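Local coordinates for protein endoglucanase (Clostridium thermocellum, PDB 2E4T) that probably hydrolyses internal beta-1,4-glucosidic bonds in cellulose and xyloglucan through the family 44 catalytic domain, the part of the longer multidomain enzyme in this chain, at residues 8-13 with 425-430; 66-71 with 114-119; 254-259 with 333-338; 359-364 with 389-394. One frame throughout, in Å; residues are numbered along the deposited sequence.

Contact 1 (8-13 with 425-430); sequences KVVDIR and ETSDIE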
loop_
_atom_site.group_PDB
_atom_site.type_symbol
_atom_site.label_atom_id
_atom_site.label_comp_id
_atom_site.label_asym_id
_atom_site.label_seq_id
_atom_site.Cartn_x
_atom_site.Cartn_y
_atom_site.Cartn_z
ATOM N N LYS A 8 20.520 -15.858 -24.220
ATOM C CA LYS A 8 19.114 -15.975 -23.819
ATOM C C LYS A 8 18.336 -14.946 -24.599
ATOM O O LYS A 8 18.668 -13.760 -24.541
ATOM C CB LYS A 8 19.018 -15.735 -22.309
ATOM C CG LYS A 8 17.595 -15.768 -21.749
ATOM C CD LYS A 8 16.878 -17.089 -22.012
ATOM C CE LYS A 8 15.507 -17.091 -21.381
ATOM N NZ LYS A 8 14.705 -18.278 -21.712
ATOM N N VAL A 9 17.289 -15.419 -25.272
ATOM C CA VAL A 9 16.479 -14.596 -26.203
ATOM C C VAL A 9 15.002 -14.696 -25.839
ATOM O O VAL A 9 14.463 -15.787 -25.664
ATOM C CB VAL A 9 16.661 -15.072 -27.653
ATOM C CG1 VAL A 9 15.839 -14.208 -28.545
ATOM C CG2 VAL A 9 18.127 -14.930 -28.073
ATOM N N VAL A 10 14.359 -13.549 -25.662
ATOM C CA VAL A 10 12.991 -13.453 -25.182
ATOM C C VAL A 10 12.210 -12.547 -26.119
ATOM O O VAL A 10 12.714 -11.492 -26.484
ATOM C CB VAL A 10 12.990 -12.882 -23.746
ATOM C CG1 VAL A 10 11.562 -12.597 -23.249
ATOM C CG2 VAL A 10 13.750 -13.829 -22.822
ATOM N N ASP A 11 10.995 -12.978 -26.488
ATOM C CA ASP A 11 10.145 -12.163 -27.325
ATOM C C ASP A 11 9.167 -11.352 -26.458
ATOM O O ASP A 11 8.546 -11.906 -25.539
ATOM C CB ASP A 11 9.321 -13.043 -28.243
ATOM C CG ASP A 11 10.185 -13.808 -29.230
ATOM O OD1 ASP A 11 11.224 -13.278 -29.654
ATOM O OD2 ASP A 11 9.865 -14.947 -29.578
ATOM N N ILE A 12 9.032 -10.064 -26.768
ATOM C CA ILE A 12 8.082 -9.179 -26.105
ATOM C C ILE A 12 7.110 -8.695 -27.204
ATOM O O ILE A 12 7.541 -8.132 -28.209
ATOM C CB ILE A 12 8.754 -7.979 -25.447
ATOM C CG1 ILE A 12 9.921 -8.309 -24.489
ATOM C CG2 ILE A 12 7.691 -7.088 -24.779
ATOM C CD1 ILE A 12 9.525 -9.042 -23.262
ATOM N N ARG A 13 5.803 -8.912 -26.979
ATOM C CA ARG A 13 4.798 -8.545 -27.968
ATOM C C ARG A 13 3.828 -7.562 -27.306
ATOM O O ARG A 13 3.204 -7.898 -26.296
ATOM C CB ARG A 13 4.036 -9.775 -28.437
ATOM C CG ARG A 13 5.002 -10.796 -29.063
ATOM C CD ARG A 13 4.308 -11.992 -29.677
ATOM N NE ARG A 13 3.088 -11.665 -30.420
ATOM C CZ ARG A 13 3.031 -11.291 -31.703
ATOM N NH1 ARG A 13 4.135 -11.162 -32.444
ATOM N NH2 ARG A 13 1.846 -11.034 -32.250
ATOM N N GLU A 425 3.172 -8.791 -23.557
ATOM C CA GLU A 425 3.414 -10.180 -23.192
ATOM C C GLU A 425 4.882 -10.508 -23.370
ATOM O O GLU A 425 5.463 -10.107 -24.366
ATOM C CB GLU A 425 2.538 -11.109 -24.038
ATOM C CG GLU A 425 1.025 -10.793 -24.023
ATOM C CD GLU A 425 0.384 -10.859 -22.679
ATOM O OE1 GLU A 425 0.901 -11.531 -21.760
ATOM O OE2 GLU A 425 -0.699 -10.231 -22.508
ATOM N N THR A 426 5.456 -11.256 -22.440
ATOM C CA THR A 426 6.830 -11.778 -22.535
ATOM C C THR A 426 6.748 -13.285 -22.756
ATOM O O THR A 426 5.898 -13.966 -22.115
ATOM C CB THR A 426 7.687 -11.468 -21.311
ATOM O OG1 THR A 426 7.162 -11.840 -20.012
ATOM C CG2 THR A 426 8.974 -12.034 -21.571
ATOM N N SER A 427 7.680 -13.850 -23.560
ATOM C CA SER A 427 7.754 -15.300 -23.765
ATOM C C SER A 427 8.438 -16.004 -22.595
ATOM O O SER A 427 8.489 -17.241 -22.588
ATOM C CB SER A 427 8.491 -15.624 -25.071
ATOM O OG SER A 427 9.828 -15.190 -25.003
ATOM N N ASP A 428 8.959 -15.280 -21.605
ATOM C CA ASP A 428 9.648 -15.951 -20.480
ATOM C C ASP A 428 9.424 -15.123 -19.218
ATOM O O ASP A 428 10.145 -14.156 -18.934
ATOM C CB ASP A 428 11.122 -16.156 -20.756
ATOM C CG ASP A 428 11.806 -16.978 -19.654
ATOM O OD1 ASP A 428 11.311 -16.996 -18.507
ATOM O OD2 ASP A 428 12.860 -17.604 -19.942
ATOM N N ILE A 429 8.413 -15.514 -18.448
ATOM C CA ILE A 429 8.024 -14.796 -17.250
ATOM C C ILE A 429 8.936 -15.045 -16.073
ATOM O O ILE A 429 8.773 -14.360 -15.038
ATOM C CB ILE A 429 6.545 -15.116 -16.853
ATOM C CG1 ILE A 429 6.386 -16.555 -16.372
ATOM C CG2 ILE A 429 5.584 -14.736 -17.959
ATOM C CD1 ILE A 429 4.960 -16.935 -15.946
ATOM N N GLU A 430 9.847 -16.017 -16.178
ATOM C CA GLU A 430 10.815 -16.284 -15.123
ATOM C C GLU A 430 12.037 -15.363 -15.246
ATOM O O GLU A 430 12.473 -14.757 -14.277
ATOM C CB GLU A 430 11.234 -17.743 -15.185
ATOM C CG GLU A 430 12.147 -18.110 -14.053
ATOM C CD GLU A 430 12.680 -19.508 -14.181
ATOM O OE1 GLU A 430 12.954 -19.972 -15.324
ATOM O OE2 GLU A 430 12.812 -20.176 -13.138
#

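Contact 2 (66-71 with 114-119); sequences HYSDTY and YVSADG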
loop_
_atom_site.group_PDB
_atom_site.type_symbol
_atom_site.label_atom_id
_atom_site.label_comp_id
_atom_site.label_asym_id
_atom_site.label_seq_id
_atom_site.Cartn_x
_atom_site.Cartn_y
_atom_site.Cartn_z
ATOM N N HIS A 66 4.814 -0.330 26.003
ATOM C CA HIS A 66 3.504 0.290 26.183
ATOM C C HIS A 66 3.644 1.745 26.625
ATOM O O HIS A 66 2.796 2.282 27.368
ATOM C CB HIS A 66 2.577 -0.501 27.102
ATOM C CG HIS A 66 2.618 -1.939 26.771
ATOM N ND1 HIS A 66 1.929 -2.466 25.685
ATOM C CD2 HIS A 66 3.314 -2.954 27.362
ATOM C CE1 HIS A 66 2.259 -3.751 25.622
ATOM N NE2 HIS A 66 3.075 -4.073 26.624
ATOM N N TYR A 67 4.645 2.455 26.100
ATOM C CA TYR A 67 4.850 3.864 26.441
ATOM C C TYR A 67 3.844 4.771 25.739
ATOM O O TYR A 67 3.717 4.702 24.498
ATOM C CB TYR A 67 6.237 4.379 26.014
ATOM C CG TYR A 67 7.308 4.257 27.066
ATOM C CD1 TYR A 67 7.475 3.100 27.857
ATOM C CD2 TYR A 67 8.177 5.285 27.296
ATOM C CE1 TYR A 67 8.529 3.002 28.770
ATOM C CE2 TYR A 67 9.214 5.205 28.243
ATOM C CZ TYR A 67 9.362 4.061 28.999
ATOM O OH TYR A 67 10.386 3.922 29.908
ATOM N N SER A 68 3.226 5.670 26.502
ATOM C CA SER A 68 2.523 6.817 25.935
ATOM C C SER A 68 3.465 8.010 25.966
ATOM O O SER A 68 4.044 8.324 27.023
ATOM C CB SER A 68 1.299 7.179 26.757
ATOM O OG SER A 68 0.206 6.297 26.412
ATOM N N ASP A 69 3.642 8.681 24.811
ATOM C CA ASP A 69 4.654 9.720 24.728
ATOM C C ASP A 69 4.407 10.580 23.476
ATOM O O ASP A 69 3.340 10.506 22.831
ATOM C CB ASP A 69 6.029 9.040 24.675
ATOM C CG ASP A 69 6.152 8.130 23.427
ATOM O OD1 ASP A 69 5.502 8.406 22.440
ATOM O OD2 ASP A 69 6.851 7.079 23.463
ATOM N N THR A 70 5.362 11.473 23.215
ATOM C CA THR A 70 5.306 12.420 22.107
ATOM C C THR A 70 6.008 11.883 20.831
ATOM O O THR A 70 6.303 12.679 19.926
ATOM C CB THR A 70 5.973 13.746 22.504
ATOM O OG1 THR A 70 7.293 13.464 23.031
ATOM C CG2 THR A 70 5.182 14.449 23.593
ATOM N N TYR A 71 6.177 10.565 20.711
ATOM C CA TYR A 71 6.914 10.024 19.567
ATOM C C TYR A 71 6.415 10.531 18.233
ATOM O O TYR A 71 7.226 10.844 17.339
ATOM C CB TYR A 71 6.849 8.484 19.588
ATOM C CG TYR A 71 7.456 7.851 18.336
ATOM C CD1 TYR A 71 8.832 7.695 18.222
ATOM C CD2 TYR A 71 6.677 7.473 17.253
ATOM C CE1 TYR A 71 9.394 7.159 17.047
ATOM C CE2 TYR A 71 7.216 6.902 16.092
ATOM C CZ TYR A 71 8.557 6.720 16.013
ATOM O OH TYR A 71 9.125 6.166 14.882
ATOM N N TYR A 114 -9.673 3.038 22.509
ATOM C CA TYR A 114 -9.132 4.052 23.419
ATOM C C TYR A 114 -7.876 4.657 22.773
ATOM O O TYR A 114 -7.212 3.996 21.933
ATOM C CB TYR A 114 -8.722 3.415 24.759
ATOM C CG TYR A 114 -9.903 2.863 25.520
ATOM C CD1 TYR A 114 -10.567 3.649 26.474
ATOM C CD2 TYR A 114 -10.387 1.576 25.294
ATOM C CE1 TYR A 114 -11.679 3.161 27.146
ATOM C CE2 TYR A 114 -11.518 1.082 25.940
ATOM C CZ TYR A 114 -12.148 1.907 26.875
ATOM O OH TYR A 114 -13.266 1.407 27.531
ATOM N N VAL A 115 -7.538 5.848 23.228
ATOM C CA VAL A 115 -6.337 6.543 22.759
ATOM C C VAL A 115 -5.613 7.146 23.985
ATOM O O VAL A 115 -6.228 7.379 25.060
ATOM C CB VAL A 115 -6.660 7.672 21.724
ATOM C CG1 VAL A 115 -7.210 7.015 20.455
ATOM C CG2 VAL A 115 -7.615 8.693 22.289
ATOM N N SER A 116 -4.322 7.401 23.828
ATOM C CA SER A 116 -3.527 7.883 24.960
ATOM C C SER A 116 -4.097 9.175 25.556
ATOM O O SER A 116 -4.322 10.179 24.840
ATOM C CB SER A 116 -2.112 8.226 24.468
ATOM O OG SER A 116 -1.413 7.041 24.112
ATOM N N ALA A 117 -4.243 9.195 26.888
ATOM C CA ALA A 117 -4.654 10.408 27.582
ATOM C C ALA A 117 -3.505 11.372 27.834
ATOM O O ALA A 117 -3.762 12.545 28.143
ATOM C CB ALA A 117 -5.279 10.051 28.929
ATOM N N ASP A 118 -2.271 10.868 27.805
ATOM C CA ASP A 118 -1.122 11.600 28.313
ATOM C C ASP A 118 0.111 11.113 27.551
ATOM O O ASP A 118 0.052 10.179 26.744
ATOM C CB ASP A 118 -0.981 11.412 29.837
ATOM C CG ASP A 118 -0.791 9.932 30.185
ATOM O OD1 ASP A 118 0.207 9.338 29.730
ATOM O OD2 ASP A 118 -1.679 9.360 30.910
ATOM N N GLY A 119 1.231 11.773 27.845
ATOM C CA GLY A 119 2.535 11.379 27.342
ATOM C C GLY A 119 3.476 10.988 28.471
ATOM O O GLY A 119 4.671 11.270 28.423
HETATM O O HOH W 1 -1.466 7.491 28.110
#

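Contact 3 (254-259 with 333-338); sequences YRWFID and KDFLPI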
loop_
_atom_site.group_PDB
_atom_site.type_symbol
_atom_site.label_atom_id
_atom_site.label_comp_id
_atom_site.label_asym_id
_atom_site.label_seq_id
_atom_site.Cartn_x
_atom_site.Cartn_y
_atom_site.Cartn_z
ATOM N N TYR A 254 -18.507 -19.219 4.576
ATOM C CA TYR A 254 -17.550 -18.310 3.958
ATOM C C TYR A 254 -16.207 -19.017 3.791
ATOM O O TYR A 254 -15.684 -19.636 4.730
ATOM C CB TYR A 254 -17.351 -17.071 4.821
ATOM C CG TYR A 254 -18.567 -16.185 4.881
ATOM C CD1 TYR A 254 -18.878 -15.319 3.824
ATOM C CD2 TYR A 254 -19.413 -16.192 5.968
ATOM C CE1 TYR A 254 -19.951 -14.453 3.894
ATOM C CE2 TYR A 254 -20.515 -15.374 6.047
ATOM C CZ TYR A 254 -20.774 -14.486 5.037
ATOM O OH TYR A 254 -21.856 -13.675 5.146
ATOM N N ARG A 255 -15.617 -18.850 2.610
ATOM C CA ARG A 255 -14.370 -19.479 2.288
ATOM C C ARG A 255 -13.209 -18.900 3.140
ATOM O O ARG A 255 -12.214 -19.604 3.410
ATOM C CB ARG A 255 -14.076 -19.312 0.765
ATOM C CG ARG A 255 -13.024 -20.252 0.205
ATOM C CD ARG A 255 -12.986 -20.165 -1.291
ATOM N NE ARG A 255 -12.336 -18.938 -1.814
ATOM C CZ ARG A 255 -11.124 -18.834 -2.333
ATOM N NH1 ARG A 255 -10.279 -19.869 -2.349
ATOM N NH2 ARG A 255 -10.760 -17.678 -2.879
ATOM N N TRP A 256 -13.292 -17.608 3.435
ATOM C CA TRP A 256 -12.290 -16.906 4.243
ATOM C C TRP A 256 -12.916 -15.638 4.787
ATOM O O TRP A 256 -13.991 -15.171 4.298
ATOM C CB TRP A 256 -10.975 -16.630 3.523
ATOM C CG TRP A 256 -10.977 -15.858 2.245
ATOM C CD1 TRP A 256 -12.033 -15.579 1.380
ATOM C CD2 TRP A 256 -9.803 -15.335 1.603
ATOM N NE1 TRP A 256 -11.559 -14.934 0.251
ATOM C CE2 TRP A 256 -10.210 -14.765 0.371
ATOM C CE3 TRP A 256 -8.450 -15.316 1.961
ATOM C CZ2 TRP A 256 -9.296 -14.196 -0.506
ATOM C CZ3 TRP A 256 -7.551 -14.760 1.089
ATOM C CH2 TRP A 256 -7.975 -14.200 -0.134
ATOM N N PHE A 257 -12.257 -15.048 5.775
ATOM C CA PHE A 257 -12.706 -13.815 6.407
ATOM C C PHE A 257 -12.850 -12.684 5.394
ATOM O O PHE A 257 -13.792 -11.866 5.535
ATOM C CB PHE A 257 -11.801 -13.420 7.583
ATOM C CG PHE A 257 -12.226 -12.130 8.185
ATOM C CD1 PHE A 257 -13.309 -12.057 9.041
ATOM C CD2 PHE A 257 -11.539 -10.957 7.862
ATOM C CE1 PHE A 257 -13.765 -10.828 9.526
ATOM C CE2 PHE A 257 -11.978 -9.727 8.345
ATOM C CZ PHE A 257 -13.094 -9.655 9.185
ATOM N N ILE A 258 -11.995 -12.608 4.371
ATOM C CA ILE A 258 -12.181 -11.559 3.354
ATOM C C ILE A 258 -13.597 -11.542 2.827
ATOM O O ILE A 258 -14.216 -10.468 2.673
ATOM C CB ILE A 258 -11.204 -11.843 2.176
ATOM C CG1 ILE A 258 -9.727 -11.720 2.614
ATOM C CG2 ILE A 258 -11.524 -10.963 0.982
ATOM C CD1 ILE A 258 -9.297 -10.332 3.039
ATOM N N ASP A 259 -14.169 -12.733 2.523
ATOM C CA ASP A 259 -15.541 -12.771 1.975
ATOM C C ASP A 259 -16.568 -12.307 2.983
ATOM O O ASP A 259 -17.540 -11.616 2.625
ATOM C CB ASP A 259 -15.882 -14.204 1.557
ATOM C CG ASP A 259 -15.112 -14.654 0.312
ATOM O OD1 ASP A 259 -14.583 -13.796 -0.415
ATOM O OD2 ASP A 259 -15.120 -15.899 0.071
ATOM N N LYS A 333 -2.680 -23.004 -1.377
ATOM C CA LYS A 333 -2.764 -22.887 -2.832
ATOM C C LYS A 333 -4.136 -22.452 -3.314
ATOM O O LYS A 333 -4.244 -21.807 -4.377
ATOM C CB LYS A 333 -2.396 -24.216 -3.504
ATOM C CG LYS A 333 -0.900 -24.551 -3.364
ATOM C CD LYS A 333 -0.634 -25.927 -3.966
ATOM C CE LYS A 333 0.876 -26.264 -3.986
ATOM N NZ LYS A 333 1.389 -26.402 -2.665
ATOM N N ASP A 334 -5.200 -22.794 -2.589
ATOM C CA ASP A 334 -6.535 -22.408 -2.986
ATOM C C ASP A 334 -6.762 -20.905 -2.989
ATOM O O ASP A 334 -7.749 -20.442 -3.567
ATOM C CB ASP A 334 -7.566 -23.076 -2.086
ATOM C CG ASP A 334 -8.991 -22.877 -2.554
ATOM O OD1 ASP A 334 -9.282 -23.216 -3.719
ATOM O OD2 ASP A 334 -9.864 -22.468 -1.739
ATOM N N PHE A 335 -5.846 -20.145 -2.360
ATOM C CA PHE A 335 -5.986 -18.685 -2.258
ATOM C C PHE A 335 -4.935 -17.939 -3.085
ATOM O O PHE A 335 -4.837 -16.712 -2.976
ATOM C CB PHE A 335 -5.916 -18.253 -0.791
ATOM C CG PHE A 335 -7.034 -18.823 0.031
ATOM C CD1 PHE A 335 -8.274 -18.173 0.076
ATOM C CD2 PHE A 335 -6.856 -19.993 0.775
ATOM C CE1 PHE A 335 -9.289 -18.700 0.817
ATOM C CE2 PHE A 335 -7.898 -20.507 1.559
ATOM C CZ PHE A 335 -9.102 -19.858 1.577
ATOM N N LEU A 336 -4.146 -18.685 -3.890
ATOM C CA LEU A 336 -3.094 -18.093 -4.726
ATOM C C LEU A 336 -3.498 -18.255 -6.188
ATOM O O LEU A 336 -4.130 -19.256 -6.563
ATOM C CB LEU A 336 -1.768 -18.770 -4.480
ATOM C CG LEU A 336 -1.255 -18.653 -3.060
ATOM C CD1 LEU A 336 0.109 -19.377 -2.938
ATOM C CD2 LEU A 336 -1.147 -17.163 -2.618
ATOM N N PRO A 337 -3.121 -17.298 -7.056
ATOM C CA PRO A 337 -2.346 -16.096 -6.752
ATOM C C PRO A 337 -3.192 -15.102 -5.970
ATOM O O PRO A 337 -4.436 -15.058 -6.089
ATOM C CB PRO A 337 -1.970 -15.552 -8.126
ATOM C CG PRO A 337 -3.083 -16.068 -9.058
ATOM C CD PRO A 337 -3.441 -17.423 -8.498
ATOM N N ILE A 338 -2.558 -14.281 -5.115
ATOM C CA ILE A 338 -3.338 -13.569 -4.108
ATOM C C ILE A 338 -4.152 -12.419 -4.681
ATOM O O ILE A 338 -5.302 -12.242 -4.246
ATOM C CB ILE A 338 -2.439 -13.136 -2.906
ATOM C CG1 ILE A 338 -3.289 -12.652 -1.729
ATOM C CG2 ILE A 338 -1.385 -12.130 -3.275
ATOM C CD1 ILE A 338 -4.169 -13.718 -1.094
#

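Contact 4 (359-364 with 389-394); sequences EYDYGG and ATFWGD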
loop_
_atom_site.group_PDB
_atom_site.type_symbol
_atom_site.label_atom_id
_atom_site.label_comp_id
_atom_site.label_asym_id
_atom_site.label_seq_id
_atom_site.Cartn_x
_atom_site.Cartn_y
_atom_site.Cartn_z
ATOM N N GLU A 359 0.642 -1.830 3.330
ATOM C CA GLU A 359 2.007 -2.066 3.759
ATOM C C GLU A 359 2.500 -3.264 2.954
ATOM O O GLU A 359 1.756 -4.251 2.772
ATOM C CB GLU A 359 2.180 -2.416 5.240
ATOM C CG GLU A 359 1.756 -1.306 6.168
ATOM C CD GLU A 359 1.948 -1.589 7.645
ATOM O OE1 GLU A 359 2.764 -2.485 8.007
ATOM O OE2 GLU A 359 1.310 -0.859 8.464
ATOM N N TYR A 360 3.757 -3.221 2.524
ATOM C CA TYR A 360 4.430 -4.336 1.908
ATOM C C TYR A 360 5.926 -3.967 1.891
ATOM O O TYR A 360 6.308 -2.780 1.995
ATOM C CB TYR A 360 3.939 -4.615 0.466
ATOM C CG TYR A 360 4.235 -3.484 -0.512
ATOM C CD1 TYR A 360 5.402 -3.509 -1.260
ATOM C CD2 TYR A 360 3.387 -2.401 -0.647
ATOM C CE1 TYR A 360 5.751 -2.493 -2.116
ATOM C CE2 TYR A 360 3.702 -1.350 -1.526
ATOM C CZ TYR A 360 4.889 -1.402 -2.236
ATOM O OH TYR A 360 5.280 -0.395 -3.082
ATOM N N ASP A 361 6.770 -4.995 1.714
ATOM C CA ASP A 361 8.233 -4.831 1.587
ATOM C C ASP A 361 8.753 -6.158 1.105
ATOM O O ASP A 361 8.596 -7.168 1.792
ATOM C CB ASP A 361 8.822 -4.459 2.937
ATOM C CG ASP A 361 10.354 -4.400 2.951
ATOM O OD1 ASP A 361 10.975 -4.349 1.876
ATOM O OD2 ASP A 361 10.930 -4.347 4.097
ATOM N N TYR A 362 9.387 -6.157 -0.098
ATOM C CA TYR A 362 9.976 -7.365 -0.657
ATOM C C TYR A 362 11.428 -7.591 -0.194
ATOM O O TYR A 362 12.048 -8.589 -0.606
ATOM C CB TYR A 362 9.834 -7.371 -2.188
ATOM C CG TYR A 362 8.460 -7.840 -2.600
ATOM C CD1 TYR A 362 7.310 -7.073 -2.306
ATOM C CD2 TYR A 362 8.282 -9.088 -3.189
ATOM C CE1 TYR A 362 6.030 -7.561 -2.536
ATOM C CE2 TYR A 362 7.020 -9.576 -3.456
ATOM C CZ TYR A 362 5.891 -8.835 -3.092
ATOM O OH TYR A 362 4.602 -9.276 -3.292
ATOM N N GLY A 363 11.908 -6.717 0.678
ATOM C CA GLY A 363 13.250 -6.897 1.209
ATOM C C GLY A 363 14.312 -6.474 0.221
ATOM O O GLY A 363 14.068 -5.964 -0.875
ATOM N N GLY A 364 15.585 -6.690 0.649
ATOM C CA GLY A 364 16.679 -6.371 -0.234
ATOM C C GLY A 364 16.684 -4.925 -0.716
ATOM O O GLY A 364 17.117 -4.643 -1.818
ATOM N N ALA A 389 -1.256 1.809 -3.089
ATOM C CA ALA A 389 -0.294 0.966 -2.378
ATOM C C ALA A 389 0.723 1.899 -1.749
ATOM O O ALA A 389 1.085 2.932 -2.305
ATOM C CB ALA A 389 0.345 -0.062 -3.314
ATOM N N THR A 390 1.197 1.458 -0.567
ATOM C CA THR A 390 2.160 2.243 0.196
ATOM C C THR A 390 3.219 1.309 0.802
ATOM O O THR A 390 2.919 0.506 1.696
ATOM C CB THR A 390 1.439 3.143 1.284
ATOM O OG1 THR A 390 0.414 2.410 1.940
ATOM C CG2 THR A 390 0.784 4.342 0.651
ATOM N N PHE A 391 4.447 1.435 0.287
ATOM C CA PHE A 391 5.584 0.672 0.798
ATOM C C PHE A 391 5.823 1.018 2.272
ATOM O O PHE A 391 5.671 2.194 2.681
ATOM C CB PHE A 391 6.813 1.081 -0.034
ATOM C CG PHE A 391 8.129 0.529 0.473
ATOM C CD1 PHE A 391 8.447 -0.825 0.370
ATOM C CD2 PHE A 391 9.061 1.388 1.059
ATOM C CE1 PHE A 391 9.648 -1.308 0.863
ATOM C CE2 PHE A 391 10.267 0.914 1.531
ATOM C CZ PHE A 391 10.553 -0.424 1.439
ATOM N N TRP A 392 6.230 0.034 3.081
ATOM C CA TRP A 392 6.640 0.264 4.449
ATOM C C TRP A 392 8.143 0.015 4.566
ATOM O O TRP A 392 8.591 -1.112 4.332
ATOM C CB TRP A 392 5.871 -0.621 5.447
ATOM C CG TRP A 392 6.232 -0.274 6.875
ATOM C CD1 TRP A 392 7.356 -0.626 7.563
ATOM C CD2 TRP A 392 5.488 0.593 7.772
ATOM N NE1 TRP A 392 7.377 -0.038 8.830
ATOM C CE2 TRP A 392 6.243 0.719 8.968
ATOM C CE3 TRP A 392 4.275 1.270 7.675
ATOM C CZ2 TRP A 392 5.804 1.529 10.042
ATOM C CZ3 TRP A 392 3.847 2.075 8.758
ATOM C CH2 TRP A 392 4.605 2.177 9.925
ATOM N N GLY A 393 8.870 1.082 4.890
ATOM C CA GLY A 393 10.315 1.003 5.023
ATOM C C GLY A 393 10.910 2.372 4.840
ATOM O O GLY A 393 10.278 3.288 4.314
ATOM N N ASP A 394 12.165 2.524 5.276
ATOM C CA ASP A 394 12.773 3.851 5.363
ATOM C C ASP A 394 13.631 4.214 4.137
ATOM O O ASP A 394 13.756 3.453 3.161
ATOM C CB ASP A 394 13.510 4.022 6.693
ATOM C CG ASP A 394 14.772 3.250 6.786
ATOM O OD1 ASP A 394 15.353 2.868 5.725
ATOM O OD2 ASP A 394 15.240 3.050 7.949
HETATM O O HOH W 2 9.503 -3.064 6.057
#

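Contact 1 (8-13 with 425-430)
Arg13 and Glu425 form an antiparallel hydrogen-bonded pair: Arg13 N gives to Glu425 O at 2.9 Å, and Glu425 N gives back to Arg13 O at 2.9 Å. The next pair, Ile12 with Thr426, is non-hydrogen-bonded, and Ile12 CA sits 3.3 Å from Glu425 O in a CA-H...O contact. Past the end of strand 420-426 a serine side chain continues the pairing. Ser427 N still reaches Asp11 O at 2.9 Å, while Ser427 OG, placed between its own backbone N and carbonyl carbon (chi1 64°), accepts from Asp11 N at 2.9 Å. These two strands are neighbours in the nine-stranded mixed sheet of the all-beta part of the chain, where strand 459-466 borders residues 8-13 along the other edge. Apolar contact lies on the face carrying Ile12 and Thr426: Ile12 CD1 packs against the Thr426 side chain, 3.6 Å from CB, with Ala434 and Ser432 of strand 432-439 close by. Charge closes the far end. The Lys8 chain, bent at chi2 (58°), brings NZ to 2.6 Å from Asp428 OD2, on that oxygen's anti lone pair, in a salt bridge; Asp428 OD1 accepts Glu430 N in an Asx turn.

Contact 2 (66-71 with 114-119)
Ser68 OG is gripped by three groups: Ser116 OG at 2.9 Å, a water at 2.7 Å, and the side-chain amide of Asn59, ND2. Each serine turns its OG away from its own carbonyl carbon and beside its backbone N (chi1 -80° for Ser68, -69° for Ser116), which brings the two hydroxyls together between the segments. The same water also gives a weak bond to Asp118 OD1, 3.0 Å away, a looser link from the serine to the loop 117-119; the main polar partner of that aspartate is Arg133, which forms a salt bridge with OD2. Next to the hydroxyl, Ser68 CB lies 3.2 Å from Asp118 O. Backbone then meets backbone, with Asp69 CA 3.8 Å from Gly119 CA. The contact joins two small sheets of the family 44 domain: strand 67-69 pairs with 58-59 and 121-122, whereas strand 114-116 lies beside 134-138. The CB of Asp69 is directed away from 114-119; its OD1 receives Tyr71 N in an Asx turn and a salt bridge from Arg47. With little apolar surface at hand, the two segments are tied chiefly through one buried hydroxyl, and its several partners probably fix how it is turned.

Contact 3 (254-259 with 333-338)
Arg255 NH1 is shared by two oxygens of Asp334, both close to the guanidinium plane: the backbone O at 2.9 Å and, in one of two modelled conformers and so less surely, OD2 at 2.7 Å in a salt bridge. NH1 comes to the carbonyl O from above its plane. One guanidinium face lies over the rim of the Phe335 ring, with NH1 3.5 Å from CE1 and the planes only 16° apart. Phe335 also leans obliquely on Trp256, CD1 reaching CE3 at 3.4 Å over one indole face, while Ile338 CD1 meets the indole edge at CH2, 4.0 Å away. Behind this shell, Ile258 backs the other indole face, Ser345 takes the indole N-H at NE1, and Asn341 OD1 accepts from Arg255 NH2. Both second-shell polar residues belong to helix 338-349. The contact thus joins the start of helix 257-272 to the entry of helix 338-349, two of the helices that flank neighbouring strands, 279-284 and 354-360, of the TIM barrel.

Contact 4 (359-364 with 389-394)
Tyr360 holds its CG between its backbone N and carbonyl carbon (chi1 64°), Phe391 swings its CG opposite its backbone N (chi1 172°), and the two side chains cross at about a right angle. They sit at the C-terminal ends of adjacent TIM-barrel strands, 354-360 and 388-391, joined through helix 368-384 as a beta-alpha-beta unit. The edge of the Phe391 ring points at the face of the Tyr360 ring, centroids 5.9 Å apart and planes at 67°. Phe391 CA adds a CH-pi contact over the same tyrosine, 3.9 Å from its ring centroid. The tyrosine hydroxyl bonds to Gln374 of the connecting helix. A backbone hydrogen bond from Trp392 N to Tyr360 O (3.0 Å) joins the two segments at the strand ends, although the buried Tyr360 N finds no partner. The Glu359 side chain runs beside Trp392, pointing the same way, its CD 3.7 Å from CE3, while its oxygens are held by Tyr285 and Arg42. A glycerol near Trp392, probably from the crystallisation liquor, is consistent with a pocket here. Asp361 OD1 meets the edge of Phe391 and receives Gly363 N in an Asx turn; one water donates to Asp361 OD2 (2.7 Å) and Trp392 O (2.8 Å).

How the contacts relate
Contact 1 pairs the N-terminal strand 8-22 with strand 420-426, the first strand of the beta part after the barrel, so the chain between them contains the other three contacts, in series as 2, 3 and 4. The chain thus starts in the nine-stranded sheet, runs through the TIM barrel (strands 26-30 to 388-391) and returns, and contact 1 brings both ends of the barrel portion together. Contacts 3 and 4 belong to the barrel, contact 2 to two small sheets beside it. Contacts 1 and 2 lie on opposite sides of the chain's centre, centres about 53 Å apart. Contact 4 comes within about 7 Å of contacts 2 and 3, nearest atoms counted. Strand 354-360 follows helix 338-349, linking contact 3 to contact 4.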